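Local coordinates for putative redox protein (Lactobacillus casei, PDB 2QL8) that probably acts as an OsmC/Ohr-family redox protein, reducing peroxides with a pair of cysteine thiols, at residues G53-E61 and R120-K128. Numbering follows the deposited sequence. Where two conformers were deposited one is given.
With BEZ (benzoic acid), chain C.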
ATOM      1  N   GLY A  53       5.323   0.725  -1.523  1.00 13.78           N
ATOM      2  CA  GLY A  53       6.378  -0.108  -2.067  1.00 14.04           C
ATOM      3  C   GLY A  53       6.690  -1.335  -1.205  1.00 14.23           C
ATOM      4  O   GLY A  53       6.907  -2.443  -1.718  1.00 14.99           O
ATOM      5  N   LEU A  54       6.737  -1.147   0.105  1.00 14.20           N
ATOM      6  CA  LEU A  54       6.927  -2.255   1.038  1.00 13.28           C
ATOM      7  C   LEU A  54       5.782  -3.268   0.937  1.00 14.15           C
ATOM      8  O   LEU A  54       6.008  -4.482   0.952  1.00 14.64           O
ATOM      9  CB  LEU A  54       7.089  -1.760   2.494  1.00 14.08           C
ATOM     10  CG  LEU A  54       8.361  -0.943   2.831  1.00 15.26           C
ATOM     11  CD1 LEU A  54       8.230  -0.192   4.175  1.00 16.29           C
ATOM     12  CD2 LEU A  54       9.618  -1.866   2.804  1.00 17.30           C
ATOM     13  N   SER A  55       4.562  -2.764   0.833  1.00 13.04           N
ATOM     14  CA  SER A  55       3.401  -3.642   0.666  1.00 13.18           C
ATOM     15  C   SER A  55       3.490  -4.483  -0.622  1.00 11.92           C
ATOM     16  O   SER A  55       3.358  -5.737  -0.595  1.00 13.43           O
ATOM     17  CB  SER A  55       2.096  -2.834   0.661  1.00 13.96           C
ATOM     18  OG  SER A  55       0.967  -3.671   0.430  1.00 13.28           O
ATOM     19  N   LEU A  56       3.666  -3.816  -1.755  1.00 13.28           N
ATOM     20  CA  LEU A  56       3.684  -4.500  -3.059  1.00 13.15           C
ATOM     21  C   LEU A  56       4.876  -5.444  -3.203  1.00 13.00           C
ATOM     22  O   LEU A  56       4.732  -6.561  -3.676  1.00 13.90           O
ATOM     23  CB  LEU A  56       3.638  -3.495  -4.198  1.00 14.75           C
ATOM     24  CG  LEU A  56       3.646  -4.071  -5.623  1.00 14.45           C
ATOM     25  CD1 LEU A  56       2.456  -5.024  -5.872  1.00 14.02           C
ATOM     26  CD2 LEU A  56       3.704  -2.954  -6.649  1.00 14.15           C
ATOM     27  N   SER A  57       6.063  -4.976  -2.839  1.00 13.34           N
ATOM     28  CA  SER A  57       7.248  -5.846  -2.923  1.00 14.51           C
ATOM     29  C   SER A  57       7.040  -7.122  -2.111  1.00 12.83           C
ATOM     30  O   SER A  57       7.383  -8.229  -2.562  1.00 15.18           O
ATOM     31  CB  SER A  57       8.531  -5.076  -2.514  1.00 14.92           C
ATOM     32  OG  SER A  57       8.528  -4.685  -1.138  1.00 15.47           O
ATOM     33  N   THR A  58       6.488  -6.981  -0.895  1.00 12.86           N
ATOM     34  CA  THR A  58       6.252  -8.137  -0.027  1.00 13.15           C
ATOM     35  C   THR A  58       5.206  -9.064  -0.611  1.00 13.80           C
ATOM     36  O   THR A  58       5.371 -10.301  -0.569  1.00 14.82           O
ATOM     37  CB  THR A  58       5.900  -7.674   1.409  1.00 14.01           C
ATOM     38  OG1 THR A  58       6.995  -6.898   1.919  1.00 15.27           O
ATOM     39  CG2 THR A  58       5.612  -8.839   2.342  1.00 15.63           C
ATOM     40  N   CYS A  59       4.129  -8.475  -1.139  1.00 13.90           N
ATOM     41  CA  CYS A  59       3.065  -9.291  -1.707  1.00 13.03           C
ATOM     42  C   CYS A  59       3.530 -10.048  -2.972  1.00 13.74           C
ATOM     43  O   CYS A  59       3.269 -11.269  -3.137  1.00 14.41           O
ATOM     44  CB  CYS A  59       1.835  -8.453  -2.015  1.00 15.24           C
ATOM     45  SG  CYS A  59       0.319  -9.385  -2.194  1.00 15.75           S
ATOM     46  N   LEU A  60       4.253  -9.344  -3.834  1.00 13.59           N
ATOM     47  CA  LEU A  60       4.777  -9.963  -5.028  1.00 13.45           C
ATOM     48  C   LEU A  60       5.740 -11.095  -4.673  1.00 14.78           C
ATOM     49  O   LEU A  60       5.704 -12.180  -5.274  1.00 15.14           O
ATOM     50  CB  LEU A  60       5.454  -8.951  -5.944  1.00 14.37           C
ATOM     51  CG  LEU A  60       4.540  -8.125  -6.854  1.00 13.88           C
ATOM     52  CD1 LEU A  60       5.321  -6.880  -7.432  1.00 15.18           C
ATOM     53  CD2 LEU A  60       3.832  -8.953  -7.946  1.00 15.10           C
ATOM     54  N   GLU A  61       6.604 -10.829  -3.691  1.00 14.33           N
ATOM     55  CA  GLU A  61       7.606 -11.798  -3.270  1.00 13.87           C
ATOM     56  C   GLU A  61       6.924 -13.056  -2.682  1.00 14.89           C
ATOM     57  O   GLU A  61       7.335 -14.195  -2.965  1.00 14.70           O
ATOM     58  CB  GLU A  61       8.592 -11.153  -2.294  1.00 16.03           C
ATOM     59  CG  GLU A  61       9.717 -12.109  -1.779  1.00 15.73           C
ATOM     60  CD  GLU A  61      10.816 -12.387  -2.787  1.00 17.55           C
ATOM     61  OE1 GLU A  61      10.605 -12.184  -4.009  1.00 18.09           O
ATOM     62  OE2 GLU A  61      11.903 -12.840  -2.293  1.00 20.21           O
ATOM     63  N   ARG A 120      -1.757 -12.932  -9.972  1.00 14.49           N
ATOM     64  CA  ARG A 120      -2.179 -13.532  -8.698  1.00 14.48           C
ATOM     65  C   ARG A 120      -2.017 -12.631  -7.471  1.00 13.62           C
ATOM     66  O   ARG A 120      -2.771 -12.738  -6.519  1.00 14.46           O
ATOM     67  CB  ARG A 120      -1.454 -14.856  -8.459  1.00 13.63           C
ATOM     68  CG  ARG A 120      -1.945 -15.970  -9.377  1.00 15.21           C
ATOM     69  CD  ARG A 120      -1.069 -17.211  -9.373  1.00 15.90           C
ATOM     70  NE  ARG A 120      -1.002 -17.855  -8.061  1.00 14.54           N
ATOM     71  CZ  ARG A 120      -0.535 -19.098  -7.872  1.00 13.37           C
ATOM     72  NH1 ARG A 120      -0.120 -19.823  -8.906  1.00 16.06           N
ATOM     73  NH2 ARG A 120      -0.480 -19.634  -6.678  1.00 16.66           N
ATOM     74  N   CYS A 121      -1.020 -11.763  -7.491  1.00 13.87           N
ATOM     75  CA  CYS A 121      -0.692 -10.942  -6.333  1.00 13.56           C
ATOM     76  C   CYS A 121      -1.838  -9.971  -6.008  1.00 12.83           C
ATOM     77  O   CYS A 121      -2.239  -9.184  -6.874  1.00 13.52           O
ATOM     78  CB  CYS A 121       0.589 -10.167  -6.633  1.00 14.74           C
ATOM     79  SG  CYS A 121       0.962  -8.780  -5.516  1.00 16.18           S
ATOM     80  N   PRO A 122      -2.417 -10.070  -4.786  1.00 12.76           N
ATOM     81  CA  PRO A 122      -3.513  -9.124  -4.469  1.00 12.89           C
ATOM     82  C   PRO A 122      -3.234  -7.637  -4.675  1.00 12.60           C
ATOM     83  O   PRO A 122      -4.114  -6.921  -5.147  1.00 13.24           O
ATOM     84  CB  PRO A 122      -3.845  -9.474  -3.022  1.00 14.95           C
ATOM     85  CG  PRO A 122      -3.543 -10.970  -2.951  1.00 13.64           C
ATOM     86  CD  PRO A 122      -2.296 -11.150  -3.763  1.00 14.12           C
ATOM     87  N   VAL A 123      -2.051  -7.184  -4.307  1.00 13.52           N
ATOM     88  CA  VAL A 123      -1.778  -5.740  -4.414  1.00 13.23           C
ATOM     89  C   VAL A 123      -1.646  -5.373  -5.903  1.00 12.52           C
ATOM     90  O   VAL A 123      -2.132  -4.343  -6.344  1.00 14.17           O
ATOM     91  CB  VAL A 123      -0.574  -5.281  -3.559  1.00 13.85           C
ATOM     92  CG1 VAL A 123      -0.346  -3.747  -3.735  1.00 14.40           C
ATOM     93  CG2 VAL A 123      -0.775  -5.647  -2.057  1.00 15.35           C
ATOM     94  N   SER A 124      -0.996  -6.251  -6.669  1.00 13.15           N
ATOM     95  CA  SER A 124      -0.884  -6.062  -8.088  0.50 12.83           C
ATOM     96  C   SER A 124      -2.283  -5.951  -8.735  1.00 13.20           C
ATOM     97  O   SER A 124      -2.537  -5.078  -9.567  1.00 15.58           O
ATOM     98  CB  SER A 124      -0.016  -7.202  -8.636  0.50 12.89           C
ATOM     99  OG  SER A 124       0.247  -7.106 -10.017  0.50 12.83           O
ATOM    100  N   LYS A 125      -3.202  -6.828  -8.310  1.00 13.52           N
ATOM    101  CA  LYS A 125      -4.551  -6.779  -8.835  1.00 14.91           C
ATOM    102  C   LYS A 125      -5.251  -5.446  -8.488  1.00 13.12           C
ATOM    103  O   LYS A 125      -5.989  -4.899  -9.307  1.00 15.40           O
ATOM    104  CB  LYS A 125      -5.377  -7.949  -8.305  1.00 15.89           C
ATOM    105  CG  LYS A 125      -4.986  -9.288  -8.822  1.00 17.91           C
ATOM    106  CD  LYS A 125      -6.002 -10.307  -8.140  1.00 23.92           C
ATOM    107  CE  LYS A 125      -5.593 -11.630  -8.157  1.00 27.99           C
ATOM    108  NZ  LYS A 125      -6.678 -12.475  -7.656  1.00 18.29           N
ATOM    109  N   LEU A 126      -5.025  -4.910  -7.274  1.00 13.12           N
ATOM    110  CA  LEU A 126      -5.642  -3.627  -6.899  1.00 13.95           C
ATOM    111  C   LEU A 126      -5.146  -2.495  -7.794  1.00 14.55           C
ATOM    112  O   LEU A 126      -5.888  -1.565  -8.022  1.00 16.66           O
ATOM    113  CB  LEU A 126      -5.306  -3.264  -5.456  1.00 13.79           C
ATOM    114  CG  LEU A 126      -5.981  -4.127  -4.376  1.00 12.52           C
ATOM    115  CD1 LEU A 126      -5.457  -3.696  -2.972  1.00 14.08           C
ATOM    116  CD2 LEU A 126      -7.509  -4.136  -4.435  1.00 14.70           C
ATOM    117  N   LEU A 127      -3.905  -2.580  -8.279  1.00 14.62           N
ATOM    118  CA  LEU A 127      -3.285  -1.508  -9.077  1.00 14.56           C
ATOM    119  C   LEU A 127      -3.454  -1.688 -10.584  1.00 16.17           C
ATOM    120  O   LEU A 127      -3.149  -0.762 -11.351  1.00 18.12           O
ATOM    121  CB  LEU A 127      -1.799  -1.434  -8.758  1.00 14.79           C
ATOM    122  CG  LEU A 127      -1.364  -1.191  -7.313  1.00 16.57           C
ATOM    123  CD1 LEU A 127       0.179  -1.251  -7.117  1.00 18.78           C
ATOM    124  CD2 LEU A 127      -1.971   0.143  -6.826  1.00 19.56           C
ATOM    125  N   LYS A 128      -3.969  -2.842 -11.006  1.00 16.30           N
ATOM    126  CA  LYS A 128      -4.041  -3.204 -12.434  1.00 19.82           C
ATOM    127  C   LYS A 128      -4.663  -2.113 -13.303  1.00 19.87           C
ATOM    128  O   LYS A 128      -4.136  -1.802 -14.378  1.00 24.29           O
ATOM    129  CB  LYS A 128      -4.897  -4.486 -12.601  1.00 21.62           C
ATOM    130  CG  LYS A 128      -4.992  -5.006 -14.045  1.00 28.03           C
ATOM    131  CD  LYS A 128      -5.897  -6.231 -14.140  1.00 29.43           C
ATOM    132  CE  LYS A 128      -5.844  -6.904 -15.553  1.00 33.25           C
ATOM    133  NZ  LYS A 128      -6.197  -8.386 -15.523  1.00 42.55           N
TER
HETATM  134  C   BEZ C 143      -1.425 -17.272  -4.488  1.00 17.96           C
HETATM  135  O1  BEZ C 143      -1.652 -18.520  -4.276  1.00 20.33           O
HETATM  136  O2  BEZ C 143      -1.821 -16.760  -5.463  1.00 13.64           O
HETATM  137  C1  BEZ C 143      -0.751 -16.375  -3.506  1.00 18.48           C
HETATM  138  C2  BEZ C 143      -0.028 -16.981  -2.463  1.00 18.75           C
HETATM  139  C3  BEZ C 143       0.601 -16.167  -1.523  1.00 21.71           C
HETATM  140  C4  BEZ C 143       0.499 -14.773  -1.636  1.00 21.13           C
HETATM  141  C5  BEZ C 143      -0.233 -14.190  -2.681  1.00 18.72           C
HETATM  142  C6  BEZ C 143      -0.847 -14.945  -3.626  1.00 17.48           C
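The R120 guanidinium meets the carboxylate of a bound benzoate edge-on. The carboxylate carbon is in the guanidinium plane, and two bonds make the pairing: R120 NE to benzoate O2, 2.9 Å, and R120 NH2 to benzoate O1, 2.9 Å, each with an N-H...O angle of 165°. A bend at chi3 brings NE and NH2 round to the two oxygens. The remaining nitrogen, NH1, forms a salt bridge with E70, while A90 N of the second subunit also bonds the benzoate. An alanine at R120, lacking the guanidinium, would probably leave the carboxylate held less firmly, with A90 N of the second subunit still bonded to it, and E70 without this charged mate.

On the ligand's phenyl end, P122 CD touches benzoate C5 at 3.8 Å. The same CD lies 3.5 Å from C59 SG, which chi1 of -161° (SG anti to the backbone N) directs across to C121. The two sulfurs, C59 SG and C121 SG, stand 3.4 Å apart, in contact but much too far for a disulfide. C121 is the N-cap of helix 122-127: its SG accepts from S124 N at 3.4 Å, which helps hold this sulfur beside C59. L60 CD2 packs against C121 CB.

The short axes of helix 53-61 and helix 122-127 run at 123° to each other, with V123 set against L56 and C59. L56 CD1 meets V123 CG1 at 3.7 Å, its CD2 reaches L127 CD1, and V123 CG2 packs on C59 CB. No hydrogen bond links the segments; S55 OG bonds P48 O of the second subunit instead.

Two cysteine sulfurs in contact and not joined by a disulfide, as expected of the reduced state, are consistent with the two-cysteine peroxidase centre of OsmC/Ohr proteins, and the benzoate, resting on P122 beside the cysteine pair, may mark a pocket near this centre.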